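Side-chain contacts in Lmo2349 protein (Listeria monocytogenes, PDB 4GVO), which probably binds L-cystine or related amino acids outside the cell membrane and hands them to an ABC transporter for uptake: residues A[60-65]-A[75-80]; A[52-57]-A[68-73]. One frame throughout, in Å; residues are numbered along the deposited sequence. Where two conformers were deposited one is given.

Contact 1: A[60-65]-A[75-80]; sequences NLLVSL and HQMEKS. With HIS (histidine), chain E.
L61 and H75 lie nearest each other along the backbone, 8.6 Å between CA atoms, and L62 and M77 come next at 10.1 Å, so the helix and the loop meet through side chains. L61 sends one methyl branch across H75 at about a right angle. Its CD1 lies 3.6 Å from H75 CB, so it covers the root of the imidazole and approaches the ring obliquely. CG of H75 is anti to the backbone N (chi1 -162°). This turns the ring toward the bound histidine, whose CD2 is 3.9 Å from H75 CE1. The ring of F58 also meets H75.

L62 and M77 meet tip to tip. M77 is bent at chi2 and chi3. The two bends turn the terminal methyl to the tip of L62, with M77 CE 3.8 Å from L62 CD1. M201 of strand 191-202 and R83 of helix 81-86 touch both residues.

The loop follows strand 72-73 and lines the ligand pocket of this family 3 solute-binding protein. Helix 61-66 packs behind it. On the pocket side, E78 N gives a nearly straight hydrogen bond (174°) to the ligand carboxylate O, 2.8 Å long. The ligand amino N lies 2.6 Å from Q76 O and 2.7 Å from E78 OE2, a negative setting that would favour a protonated amine. The other carboxylate oxygen of E78, OE1, is held by N128, while D35 and N95 hold the amide of Q76.

Contact 2: A[52-57]-A[68-73]; sequences KFKTMD and GKVDIV
K54 and V70 face each other across this contact, with their CA atoms 7.4 Å apart. K54 can be followed outward from its root. CB lies 4.2 Å from V70 CG1, at the limit of contact. CG is anti to the backbone N (chi1 -176°), which carries the chain obliquely over the valine. CD then comes closer to the same methyl, at 3.8 Å. Here the chain begins to bend, at chi3 and again at chi4. CE turns to the backbone of the preceding residue and sits 3.4 Å from K69 O. NZ stands farther from that carbonyl than CE does. A second conformer of K54 was also deposited, so this course is one of two.

M56 reaches the same valine from the next inward-facing position of the segment. Its CG stands in the crowded position between the backbone N and the carbonyl carbon (chi1 65°). The bend at chi3 (71°) then swings the methyl to V70, tip to tip, with CE 3.9 Å from CG1. Thus one methyl of V70 takes both neighbours. S64 of helix 61-66 touches V70 and M56 as well.

The segments belong to a beta-alpha-beta unit. Strand 49-55 leads to helix 61-66, a Schellman motif at G68 ends the helix, and strand 72-73 follows. Strand 9-15 lies between the two strands and is parallel to both. Backbone bonds tie K54 to V13 and T15, and D71 OD2 accepts from T12 N.

The touching groups are mostly carbon. Only K69 O adds polarity, and its approach to CE, next to the charged amine, may give a mild electrostatic attraction.

The contacts interleave along one run of chain: contact 2 joins the region of strand 49-55 to that leading into strand 72-73, while contact 1 joins the intervening helix 61-66 to the loop that follows. Contact 1 is buried and closer to the chain centre; contact 2 is only partly buried, with two lysines, K54 and K69, exposed. Contact 1 joins leucines to a loop whose other side meets the ligand. In contact 2 the M56 side chain is about 12 Å from the bound histidine, and aliphatic groups mix with a lysine chain. Helix 61-66 connects them. L61 CD2 packs 3.5 Å from M56 CG, and S64 O probably accepts a hydrogen bond from K69 N (2.9 Å).

Contact 1: A[60-65]-A[75-80]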
ATOM      1  N   ASN A  60      10.949   2.370  -6.116  1.00  8.66           N
ATOM      2  CA  ASN A  60      11.514   1.788  -7.314  1.00  8.98           C
ATOM      3  C   ASN A  60      10.665   0.705  -7.934  1.00  9.44           C
ATOM      4  O   ASN A  60      10.998   0.231  -9.008  1.00  9.05           O
ATOM      5  CB  ASN A  60      12.892   1.151  -6.987  1.00  9.14           C
ATOM      6  CG  ASN A  60      13.717   0.887  -8.229  1.00 10.48           C
ATOM      7  OD1 ASN A  60      13.978   1.799  -9.010  1.00 12.79           O
ATOM      8  ND2 ASN A  60      14.147  -0.369  -8.394  1.00 13.37           N
ATOM      9  N   LEU A  61       9.558   0.309  -7.289  1.00  8.08           N
ATOM     10  CA  LEU A  61       8.849  -0.881  -7.733  1.00  8.46           C
ATOM     11  C   LEU A  61       8.292  -0.740  -9.161  1.00  8.52           C
ATOM     12  O   LEU A  61       8.454  -1.627  -9.998  1.00  8.84           O
ATOM     13  CB  LEU A  61       7.723  -1.241  -6.775  1.00  8.82           C
ATOM     14  CG  LEU A  61       8.163  -1.857  -5.466  1.00  9.23           C
ATOM     15  CD1 LEU A  61       6.974  -1.833  -4.490  1.00 11.87           C
ATOM     16  CD2 LEU A  61       8.673  -3.286  -5.680  1.00 11.38           C
ATOM     17  N   LEU A  62       7.635   0.390  -9.448  1.00  9.55           N
ATOM     18  CA  LEU A  62       7.051   0.555 -10.793  1.00  9.31           C
ATOM     19  C   LEU A  62       8.108   0.984 -11.835  1.00 10.45           C
ATOM     20  O   LEU A  62       7.947   0.717 -13.040  1.00 11.77           O
ATOM     21  CB  LEU A  62       5.844   1.502 -10.783  1.00  9.83           C
ATOM     22  CG  LEU A  62       4.667   1.001  -9.971  1.00 10.50           C
ATOM     23  CD1 LEU A  62       3.510   1.990 -10.081  1.00 12.36           C
ATOM     24  CD2 LEU A  62       4.290  -0.410 -10.467  1.00 12.34           C
ATOM     25  N   VAL A  63       9.223   1.556 -11.382  1.00 10.78           N
ATOM     26  CA  VAL A  63      10.360   1.807 -12.288  1.00 10.41           C
ATOM     27  C   VAL A  63      10.840   0.421 -12.727  1.00  9.89           C
ATOM     28  O   VAL A  63      11.052   0.190 -13.934  1.00 11.71           O
ATOM     29  CB  VAL A  63      11.479   2.620 -11.553  1.00 10.72           C
ATOM     30  CG1 VAL A  63      12.704   2.747 -12.439  1.00 13.97           C
ATOM     31  CG2 VAL A  63      10.941   3.995 -11.142  1.00 10.79           C
ATOM     32  N   SER A  64      11.013  -0.510 -11.787  1.00  9.80           N
ATOM     33  CA  SER A  64      11.484  -1.860 -12.091  1.00  9.69           C
ATOM     34  C   SER A  64      10.508  -2.614 -12.985  1.00 10.00           C
ATOM     35  O   SER A  64      10.896  -3.241 -13.986  1.00 11.18           O
ATOM     36  CB  SER A  64      11.757  -2.571 -10.769  1.00 10.61           C
ATOM     37  OG  SER A  64      12.300  -3.858 -10.915  1.00 13.29           O
ATOM     38  N   LEU A  65       9.226  -2.513 -12.677  1.00 10.64           N
ATOM     39  CA  LEU A  65       8.201  -3.187 -13.471  1.00 10.47           C
ATOM     40  C   LEU A  65       8.190  -2.640 -14.895  1.00 10.57           C
ATOM     41  O   LEU A  65       8.143  -3.429 -15.868  1.00 13.36           O
ATOM     42  CB  LEU A  65       6.809  -3.081 -12.793  1.00  9.91           C
ATOM     43  CG  LEU A  65       5.661  -3.851 -13.456  1.00  9.96           C
ATOM     44  CD1 LEU A  65       5.843  -5.387 -13.444  1.00 11.74           C
ATOM     45  CD2 LEU A  65       4.324  -3.477 -12.798  1.00 11.99           C
ATOM     46  N   HIS A  75       2.599  -4.743  -3.328  1.00  8.96           N
ATOM     47  CA  HIS A  75       2.878  -3.811  -2.271  1.00  8.08           C
ATOM     48  C   HIS A  75       1.655  -2.980  -1.969  1.00  7.73           C
ATOM     49  O   HIS A  75       1.703  -1.755  -2.024  1.00  8.49           O
ATOM     50  CB  HIS A  75       4.071  -2.901  -2.657  1.00  9.23           C
ATOM     51  CG  HIS A  75       4.719  -2.184  -1.488  1.00  8.55           C
ATOM     52  ND1 HIS A  75       4.079  -1.244  -0.724  1.00  9.73           N
ATOM     53  CD2 HIS A  75       6.004  -2.305  -0.957  1.00  8.29           C
ATOM     54  CE1 HIS A  75       4.932  -0.820   0.250  1.00  9.78           C
ATOM     55  NE2 HIS A  75       6.101  -1.432   0.091  1.00  9.68           N
ATOM     56  N   GLN A  76       0.537  -3.639  -1.707  1.00  8.20           N
ATOM     57  CA  GLN A  76      -0.716  -2.923  -1.422  1.00  7.59           C
ATOM     58  C   GLN A  76      -1.028  -1.890  -2.507  1.00  7.59           C
ATOM     59  O   GLN A  76      -1.414  -0.744  -2.212  1.00  8.27           O
ATOM     60  CB  GLN A  76      -0.679  -2.311  -0.041  1.00  8.07           C
ATOM     61  CG  GLN A  76      -0.755  -3.348   1.076  1.00  7.57           C
ATOM     62  CD  GLN A  76      -2.125  -3.977   1.174  1.00  8.63           C
ATOM     63  OE1 GLN A  76      -3.125  -3.272   1.297  1.00  9.77           O
ATOM     64  NE2 GLN A  76      -2.175  -5.303   1.086  1.00  9.70           N
ATOM     65  N   MET A  77      -0.854  -2.271  -3.779  1.00  7.44           N
ATOM     66  CA  MET A  77      -0.962  -1.276  -4.853  1.00  8.22           C
ATOM     67  C   MET A  77      -2.423  -0.972  -5.202  1.00  6.86           C
ATOM     68  O   MET A  77      -3.177  -1.844  -5.652  1.00  8.64           O
ATOM     69  CB  MET A  77      -0.228  -1.740  -6.128  1.00  9.41           C
ATOM     70  CG  MET A  77       1.267  -1.990  -5.895  1.00  9.06           C
ATOM     71  SD  MET A  77       2.189  -0.574  -5.296  1.00 11.11           S
ATOM     72  CE  MET A  77       2.422   0.330  -6.828  1.00 13.65           C
ATOM     73  N   GLU A  78      -2.772   0.304  -5.023  1.00  7.59           N
ATOM     74  CA  GLU A  78      -4.072   0.831  -5.361  1.00  8.20           C
ATOM     75  C   GLU A  78      -4.255   0.982  -6.843  1.00  8.73           C
ATOM     76  O   GLU A  78      -3.378   1.501  -7.540  1.00  9.35           O
ATOM     77  CB  GLU A  78      -4.226   2.189  -4.681  1.00  9.05           C
ATOM     78  CG  GLU A  78      -4.357   2.117  -3.161  1.00  9.53           C
ATOM     79  CD  GLU A  78      -4.079   3.489  -2.519  1.00  9.47           C
ATOM     80  OE1 GLU A  78      -4.886   4.425  -2.750  1.00 11.61           O
ATOM     81  OE2 GLU A  78      -3.057   3.652  -1.827  1.00 10.88           O
ATOM     82  N   LYS A  79      -5.428   0.598  -7.352  1.00  8.98           N
ATOM     83  CA  LYS A  79      -5.742   0.836  -8.735  0.60  9.88           C
ATOM     84  C   LYS A  79      -6.031   2.310  -8.961  1.00 11.38           C
ATOM     85  O   LYS A  79      -6.789   2.910  -8.230  1.00 16.77           O
ATOM     86  CB  LYS A  79      -6.900  -0.021  -9.202  0.60 13.21           C
ATOM     87  CG  LYS A  79      -7.170   0.136 -10.693  0.60 15.99           C
ATOM     88  CD  LYS A  79      -8.499  -0.438 -11.116  0.60 20.75           C
ATOM     89  CE  LYS A  79      -8.494  -1.933 -11.070  0.60 16.27           C
ATOM     90  NZ  LYS A  79      -9.885  -2.397 -11.299  0.60 21.05           N
ATOM     91  N   SER A  80      -5.400   2.890  -9.948  1.00 11.19           N
ATOM     92  CA  SER A  80      -5.665   4.267 -10.393  1.00 12.11           C
ATOM     93  C   SER A  80      -5.671   4.285 -11.904  1.00 13.51           C
ATOM     94  O   SER A  80      -5.013   3.476 -12.549  1.00 12.20           O
ATOM     95  CB  SER A  80      -4.603   5.229  -9.898  1.00 13.01           C
ATOM     96  OG  SER A  80      -3.332   4.982 -10.484  1.00 11.94           O
TER
HETATM   97  N   HIS E 703      -1.173   1.740  -1.346  0.60 10.19           N
HETATM   98  CA  HIS E 703       0.016   2.483  -1.867  0.60 10.85           C
HETATM   99  C   HIS E 703      -0.079   2.788  -3.324  0.60 10.65           C
HETATM  100  O   HIS E 703      -0.964   2.232  -3.991  0.60 11.19           O
HETATM  101  CB  HIS E 703       1.285   1.695  -1.594  0.60 11.26           C
HETATM  102  CG  HIS E 703       1.848   1.969  -0.232  0.60 15.00           C
HETATM  103  ND1 HIS E 703       1.166   1.661   0.880  0.60 17.47           N
HETATM  104  CD2 HIS E 703       3.037   2.610   0.191  0.60 15.57           C
HETATM  105  CE1 HIS E 703       1.883   2.070   1.958  0.60 16.70           C
HETATM  106  NE2 HIS E 703       3.026   2.618   1.520  0.60 17.54           N
HETATM  107  OXT HIS E 703       0.720   3.605  -3.837  0.60 10.92           O

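Contact 2: A[52-57]-A[68-73]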
ATOM      1  N   LYS A  52       9.450 -15.953  -7.025  1.00 11.20           N
ATOM      2  CA  LYS A  52      10.524 -15.519  -6.185  1.00 13.09           C
ATOM      3  C   LYS A  52      10.443 -14.013  -5.992  1.00 13.13           C
ATOM      4  O   LYS A  52       9.909 -13.326  -6.830  1.00 17.47           O
ATOM      5  CB  LYS A  52      11.847 -15.871  -6.790  1.00 16.91           C
ATOM      6  CG  LYS A  52      12.138 -15.221  -8.077  1.00 17.84           C
ATOM      7  CD  LYS A  52      13.478 -15.687  -8.638  1.00 20.41           C
ATOM      8  CE  LYS A  52      14.660 -15.288  -7.759  1.00 25.82           C
ATOM      9  NZ  LYS A  52      15.944 -15.700  -8.371  1.00 33.62           N
ATOM     10  N   PHE A  53      11.011 -13.518  -4.900  1.00 10.89           N
ATOM     11  CA  PHE A  53      10.927 -12.115  -4.594  1.00 10.72           C
ATOM     12  C   PHE A  53      12.218 -11.376  -4.943  1.00  9.85           C
ATOM     13  O   PHE A  53      13.323 -11.914  -4.863  1.00 13.50           O
ATOM     14  CB  PHE A  53      10.595 -11.919  -3.106  1.00 10.57           C
ATOM     15  CG  PHE A  53       9.255 -12.466  -2.719  1.00 10.77           C
ATOM     16  CD1 PHE A  53       8.089 -11.746  -2.963  1.00 10.78           C
ATOM     17  CD2 PHE A  53       9.145 -13.735  -2.167  1.00 13.06           C
ATOM     18  CE1 PHE A  53       6.871 -12.264  -2.598  1.00 11.61           C
ATOM     19  CE2 PHE A  53       7.915 -14.263  -1.838  1.00 14.36           C
ATOM     20  CZ  PHE A  53       6.781 -13.515  -2.049  1.00 13.01           C
ATOM     21  N   LYS A  54      12.019 -10.098  -5.272  1.00  9.82           N
ATOM     22  CA  LYS A  54      13.082  -9.121  -5.433  0.50  9.79           C
ATOM     23  C   LYS A  54      12.671  -7.901  -4.618  1.00  9.64           C
ATOM     24  O   LYS A  54      11.711  -7.213  -4.960  1.00 11.97           O
ATOM     25  CB  LYS A  54      13.289  -8.747  -6.902  0.50 11.56           C
ATOM     26  CG  LYS A  54      14.462  -7.807  -7.131  0.50 12.85           C
ATOM     27  CD  LYS A  54      14.552  -7.286  -8.560  0.50 14.74           C
ATOM     28  CE  LYS A  54      15.076  -8.293  -9.559  0.50 17.70           C
ATOM     29  NZ  LYS A  54      16.565  -8.447  -9.514  0.50 23.01           N
ATOM     30  N   THR A  55      13.376  -7.670  -3.502  1.00 10.02           N
ATOM     31  CA  THR A  55      13.049  -6.573  -2.612  1.00 10.07           C
ATOM     32  C   THR A  55      13.775  -5.312  -3.034  1.00 11.12           C
ATOM     33  O   THR A  55      14.874  -5.357  -3.553  1.00 11.64           O
ATOM     34  CB  THR A  55      13.340  -6.921  -1.154  1.00 11.91           C
ATOM     35  OG1 THR A  55      14.726  -7.238  -1.009  1.00 14.85           O
ATOM     36  CG2 THR A  55      12.471  -8.085  -0.710  1.00 15.02           C
ATOM     37  N   MET A  56      13.096  -4.197  -2.828  1.00  8.97           N
ATOM     38  CA  MET A  56      13.597  -2.878  -3.240  1.00  9.43           C
ATOM     39  C   MET A  56      12.854  -1.816  -2.466  1.00  9.31           C
ATOM     40  O   MET A  56      11.859  -2.106  -1.790  1.00  9.88           O
ATOM     41  CB  MET A  56      13.529  -2.677  -4.767  1.00 10.32           C
ATOM     42  CG  MET A  56      12.123  -2.672  -5.274  1.00 10.30           C
ATOM     43  SD  MET A  56      12.070  -2.726  -7.049  1.00 10.89           S
ATOM     44  CE  MET A  56      12.619  -4.422  -7.372  1.00 11.53           C
ATOM     45  N   ASP A  57      13.321  -0.589  -2.573  1.00  9.29           N
ATOM     46  CA  ASP A  57      12.551   0.553  -2.068  1.00  9.51           C
ATOM     47  C   ASP A  57      11.187   0.578  -2.782  1.00  9.48           C
ATOM     48  O   ASP A  57      11.112   0.360  -4.010  1.00  8.83           O
ATOM     49  CB  ASP A  57      13.258   1.863  -2.356  1.00 11.66           C
ATOM     50  CG  ASP A  57      14.513   2.083  -1.493  1.00 15.06           C
ATOM     51  OD1 ASP A  57      14.529   1.678  -0.300  1.00 17.87           O
ATOM     52  OD2 ASP A  57      15.473   2.693  -2.020  1.00 22.51           O
ATOM     53  N   GLY A  68      10.921  -4.025 -16.947  1.00 14.57           N
ATOM     54  CA  GLY A  68      10.874  -5.469 -17.085  1.00 15.32           C
ATOM     55  C   GLY A  68      11.762  -6.230 -16.149  1.00 14.72           C
ATOM     56  O   GLY A  68      12.040  -7.439 -16.378  1.00 17.18           O
ATOM     57  N   LYS A  69      12.182  -5.570 -15.073  1.00 13.79           N
ATOM     58  CA  LYS A  69      13.114  -6.210 -14.138  1.00 15.27           C
ATOM     59  C   LYS A  69      12.424  -7.018 -13.015  1.00 12.95           C
ATOM     60  O   LYS A  69      13.078  -7.744 -12.261  1.00 15.97           O
ATOM     61  CB  LYS A  69      14.110  -5.173 -13.607  1.00 15.32           C
ATOM     62  CG  LYS A  69      15.073  -4.668 -14.701  1.00 19.73           C
ATOM     63  CD  LYS A  69      15.854  -3.447 -14.233  1.00 27.01           C
ATOM     64  CE  LYS A  69      16.730  -2.869 -15.347  1.00 34.84           C
ATOM     65  NZ  LYS A  69      17.131  -1.462 -15.061  1.00 39.91           N
ATOM     66  N   VAL A  70      11.114  -6.814 -12.890  1.00 11.58           N
ATOM     67  CA  VAL A  70      10.230  -7.710 -12.164  1.00 10.96           C
ATOM     68  C   VAL A  70       9.019  -8.016 -13.081  1.00 11.36           C
ATOM     69  O   VAL A  70       8.741  -7.269 -14.019  1.00 12.25           O
ATOM     70  CB  VAL A  70       9.770  -7.143 -10.817  1.00  9.33           C
ATOM     71  CG1 VAL A  70      10.974  -6.942  -9.842  1.00 12.02           C
ATOM     72  CG2 VAL A  70       8.946  -5.877 -11.000  1.00 11.33           C
ATOM     73  N   ASP A  71       8.317  -9.109 -12.801  1.00 10.47           N
ATOM     74  CA  ASP A  71       7.129  -9.500 -13.516  1.00 10.08           C
ATOM     75  C   ASP A  71       5.819  -9.073 -12.883  1.00  9.59           C
ATOM     76  O   ASP A  71       4.811  -8.878 -13.576  1.00 10.45           O
ATOM     77  CB  ASP A  71       7.121 -11.019 -13.723  1.00 11.11           C
ATOM     78  CG  ASP A  71       8.396 -11.534 -14.396  1.00 13.98           C
ATOM     79  OD1 ASP A  71       8.791 -10.972 -15.449  1.00 17.65           O
ATOM     80  OD2 ASP A  71       9.032 -12.497 -13.873  1.00 15.16           O
ATOM     81  N   ILE A  72       5.825  -8.926 -11.571  1.00  9.42           N
ATOM     82  CA  ILE A  72       4.655  -8.557 -10.781  0.70  9.81           C
ATOM     83  C   ILE A  72       5.122  -7.682  -9.674  1.00  8.48           C
ATOM     84  O   ILE A  72       6.237  -7.900  -9.170  1.00 10.34           O
ATOM     85  CB  ILE A  72       4.006  -9.792 -10.105  0.70 10.94           C
ATOM     86  CG1 ILE A  72       3.527 -10.783 -11.151  0.70 11.12           C
ATOM     87  CG2 ILE A  72       2.857  -9.378  -9.181  0.70 11.25           C
ATOM     88  CD1 ILE A  72       2.812 -12.015 -10.583  0.70 11.34           C
ATOM     89  N   VAL A  73       4.275  -6.738  -9.267  1.00  8.40           N
ATOM     90  CA  VAL A  73       4.535  -5.954  -8.033  1.00  8.08           C
ATOM     91  C   VAL A  73       3.425  -6.268  -7.044  1.00  8.07           C
ATOM     92  O   VAL A  73       2.228  -6.256  -7.419  1.00  9.44           O
ATOM     93  CB  VAL A  73       4.614  -4.451  -8.344  1.00  8.21           C
ATOM     94  CG1 VAL A  73       4.581  -3.609  -7.066  1.00  8.93           C
ATOM     95  CG2 VAL A  73       5.884  -4.155  -9.146  1.00 10.53           C
TER